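Uncharacterized protein DR_0571 (Deinococcus radiodurans R1, PDB 3C4N) is of unknown function but binds ADP and is probably an FAD-dependent oxidoreductase with a Rossmann-type nucleotide-binding domain. Local coordinates at residues A[202-207]-A[219-224]. Sequence-based numbering, arbitrary orientation.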
loop_
_atom_site.group_PDB
_atom_site.type_symbol
_atom_site.label_atom_id
_atom_site.label_comp_id
_atom_site.label_asym_id
_atom_site.label_seq_id
_atom_site.Cartn_x
_atom_site.Cartn_y
_atom_site.Cartn_z
ATOM N N VAL A 202 11.997 -12.720 -9.724
ATOM C CA VAL A 202 12.492 -11.981 -8.582
ATOM C C VAL A 202 12.391 -12.813 -7.315
ATOM O O VAL A 202 11.555 -13.710 -7.215
ATOM C CB VAL A 202 11.685 -10.677 -8.408
ATOM C CG1 VAL A 202 12.314 -9.804 -7.346
ATOM C CG2 VAL A 202 11.608 -9.943 -9.741
ATOM N N ARG A 203 13.277 -12.536 -6.366
ATOM C CA ARG A 203 13.276 -13.224 -5.085
ATOM C C ARG A 203 12.952 -12.138 -4.073
ATOM O O ARG A 203 13.631 -11.117 -4.006
ATOM C CB ARG A 203 14.646 -13.835 -4.794
ATOM C CG ARG A 203 14.735 -14.541 -3.446
ATOM C CD ARG A 203 16.158 -15.025 -3.154
ATOM N NE ARG A 203 16.691 -15.878 -4.215
ATOM C CZ ARG A 203 16.167 -17.045 -4.579
ATOM N NH1 ARG A 203 15.085 -17.512 -3.964
ATOM N NH2 ARG A 203 16.727 -17.743 -5.561
ATOM N N LEU A 204 11.900 -12.361 -3.296
ATOM C CA LEU A 204 11.445 -11.397 -2.306
ATOM C C LEU A 204 11.820 -11.774 -0.883
ATOM O O LEU A 204 11.466 -12.853 -0.408
ATOM C CB LEU A 204 9.931 -11.271 -2.407
ATOM C CG LEU A 204 9.437 -11.034 -3.828
ATOM C CD1 LEU A 204 7.936 -11.208 -3.881
ATOM C CD2 LEU A 204 9.860 -9.643 -4.294
ATOM N N HIS A 205 12.516 -10.874 -0.199
ATOM C CA HIS A 205 12.912 -11.110 1.186
ATOM C C HIS A 205 12.075 -10.233 2.113
ATOM O O HIS A 205 11.834 -9.069 1.803
ATOM C CB HIS A 205 14.396 -10.790 1.386
ATOM C CG HIS A 205 15.299 -11.541 0.461
ATOM N ND1 HIS A 205 15.437 -11.212 -0.870
ATOM C CD2 HIS A 205 16.056 -12.646 0.656
ATOM C CE1 HIS A 205 16.237 -12.083 -1.456
ATOM N NE2 HIS A 205 16.625 -12.965 -0.554
ATOM N N ARG A 206 11.632 -10.801 3.238
ATOM C CA ARG A 206 10.838 -10.081 4.243
ATOM C C ARG A 206 11.310 -10.435 5.651
ATOM O O ARG A 206 12.398 -10.990 5.835
ATOM C CB ARG A 206 9.342 -10.422 4.121
ATOM C CG ARG A 206 8.785 -10.200 2.718
ATOM C CD ARG A 206 7.258 -10.188 2.591
ATOM N NE ARG A 206 6.683 -11.492 2.449
ATOM C CZ ARG A 206 5.993 -12.082 1.478
ATOM N NH1 ARG A 206 5.650 -11.551 0.307
ATOM N NH2 ARG A 206 5.620 -13.307 1.774
ATOM N N LEU A 207 10.474 -10.103 6.635
ATOM C CA LEU A 207 10.738 -10.367 8.055
ATOM C C LEU A 207 9.409 -10.462 8.809
ATOM O O LEU A 207 8.614 -9.524 8.782
ATOM C CB LEU A 207 11.594 -9.246 8.671
ATOM C CG LEU A 207 13.038 -9.107 8.165
ATOM C CD1 LEU A 207 13.720 -7.903 8.811
ATOM C CD2 LEU A 207 13.802 -10.379 8.475
ATOM N N GLU A 219 12.010 -14.465 5.046
ATOM C CA GLU A 219 11.026 -15.158 4.226
ATOM C C GLU A 219 11.290 -14.920 2.747
ATOM O O GLU A 219 10.816 -13.945 2.162
ATOM C CB GLU A 219 9.608 -14.706 4.574
ATOM C CG GLU A 219 9.034 -15.339 5.832
ATOM C CD GLU A 219 7.570 -14.968 6.055
ATOM O OE1 GLU A 219 6.778 -15.090 5.092
ATOM O OE2 GLU A 219 7.212 -14.565 7.187
ATOM N N THR A 220 12.063 -15.819 2.154
ATOM C CA THR A 220 12.400 -15.745 0.745
ATOM C C THR A 220 11.232 -16.287 -0.065
ATOM O O THR A 220 10.625 -17.288 0.304
ATOM C CB THR A 220 13.652 -16.570 0.456
ATOM O OG1 THR A 220 14.786 -15.927 1.052
ATOM C CG2 THR A 220 13.863 -16.722 -1.040
ATOM N N ARG A 221 10.920 -15.626 -1.172
ATOM C CA ARG A 221 9.805 -16.044 -2.010
ATOM C C ARG A 221 10.038 -15.599 -3.447
ATOM O O ARG A 221 10.077 -14.404 -3.730
ATOM C CB ARG A 221 8.508 -15.425 -1.475
ATOM C CG ARG A 221 7.326 -15.490 -2.433
ATOM C CD ARG A 221 6.188 -14.562 -1.994
ATOM N NE ARG A 221 5.190 -14.407 -3.053
ATOM C CZ ARG A 221 4.247 -13.471 -3.073
ATOM N NH1 ARG A 221 3.388 -13.417 -4.082
ATOM N NH2 ARG A 221 4.163 -12.587 -2.086
ATOM N N GLN A 222 10.195 -16.552 -4.355
ATOM C CA GLN A 222 10.410 -16.207 -5.753
ATOM C C GLN A 222 9.092 -16.033 -6.498
ATOM O O GLN A 222 8.048 -16.540 -6.071
ATOM C CB GLN A 222 11.244 -17.278 -6.452
ATOM C CG GLN A 222 12.660 -17.394 -5.943
ATOM C CD GLN A 222 13.579 -17.992 -6.978
ATOM O OE1 GLN A 222 13.355 -19.103 -7.462
ATOM N NE2 GLN A 222 14.623 -17.255 -7.332
ATOM N N ILE A 223 9.153 -15.308 -7.614
ATOM C CA ILE A 223 7.991 -15.049 -8.462
ATOM C C ILE A 223 8.441 -14.814 -9.909
ATOM O O ILE A 223 9.418 -14.109 -10.149
ATOM C CB ILE A 223 7.201 -13.790 -7.987
ATOM C CG1 ILE A 223 8.131 -12.576 -7.897
ATOM C CG2 ILE A 223 6.548 -14.054 -6.643
ATOM C CD1 ILE A 223 7.457 -11.301 -7.385
ATOM N N ARG A 224 7.748 -15.424 -10.871
ATOM C CA ARG A 224 8.092 -15.223 -12.273
ATOM C C ARG A 224 7.546 -13.871 -12.718
ATOM O O ARG A 224 6.552 -13.375 -12.170
ATOM C CB ARG A 224 7.488 -16.304 -13.177
ATOM C CG ARG A 224 8.191 -17.654 -13.149
ATOM C CD ARG A 224 7.613 -18.577 -14.231
ATOM N NE ARG A 224 6.182 -18.798 -14.037
ATOM C CZ ARG A 224 5.664 -19.512 -13.041
ATOM N NH1 ARG A 224 6.469 -20.084 -12.153
ATOM N NH2 ARG A 224 4.342 -19.638 -12.923
#
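The guanidinium of Arg203 lies flat over the amide end of Gln222. The two planes are only 5° apart, and Gln222 NE2 sits over one face, 2.8 Å from Arg203 NH2. Both atoms are donors as modelled, so they cannot be hydrogen-bonded, and the short distance is doubtful. The segments are neighbouring antiparallel strands of the three-stranded meander 194-198, 201-205 and 221-225, which joins the parallel Rossmann-type sheet where 221-225 runs beside 36-42. This meander is an element of FAD-binding folds of this class. Arg203 reaches Gln222 by running CG anti to its backbone N (chi1 178°) and then bending at chi3. Thr220 CG2 lies at the guanidinium edge, 3.3 Å from Arg203 NH1.

Val202 and Ile223 form a hydrogen-bonded pair. Val202 N gives a nearly straight bond to Ile223 O (3.0 Å), and Ile223 N returns one to Val202 O. In the next such pair Leu204 N binds Arg221 O from above the carbonyl plane, while the bond from Arg221 N to Leu204 O is weak.

On the face that Val202 shares with Arg221, the side chains of Leu204 and Ile223 cross at about a right angle. Leu204 CD1 touches Ile223 CD1 at 3.5 Å. Both also pack on strand 64-67, and Val202 touches Ala195, an ADP-binding residue. The Leu204 side chain is about 7 Å from the bound ADP.

Toward the partly disordered link between the strands, two arginines crowd together. Glu35 forms a salt bridge with Arg221 and probably eases its repulsion with Arg206. Arg206 also has Glu219 near, through a long salt bridge of 3.9 Å from NH2 to OE1. Leu204 CD1 lies over the rim of one face of the Arg221 guanidinium, and Arg206 NH1 meets its edge, 3.0 Å from Arg221 NH2.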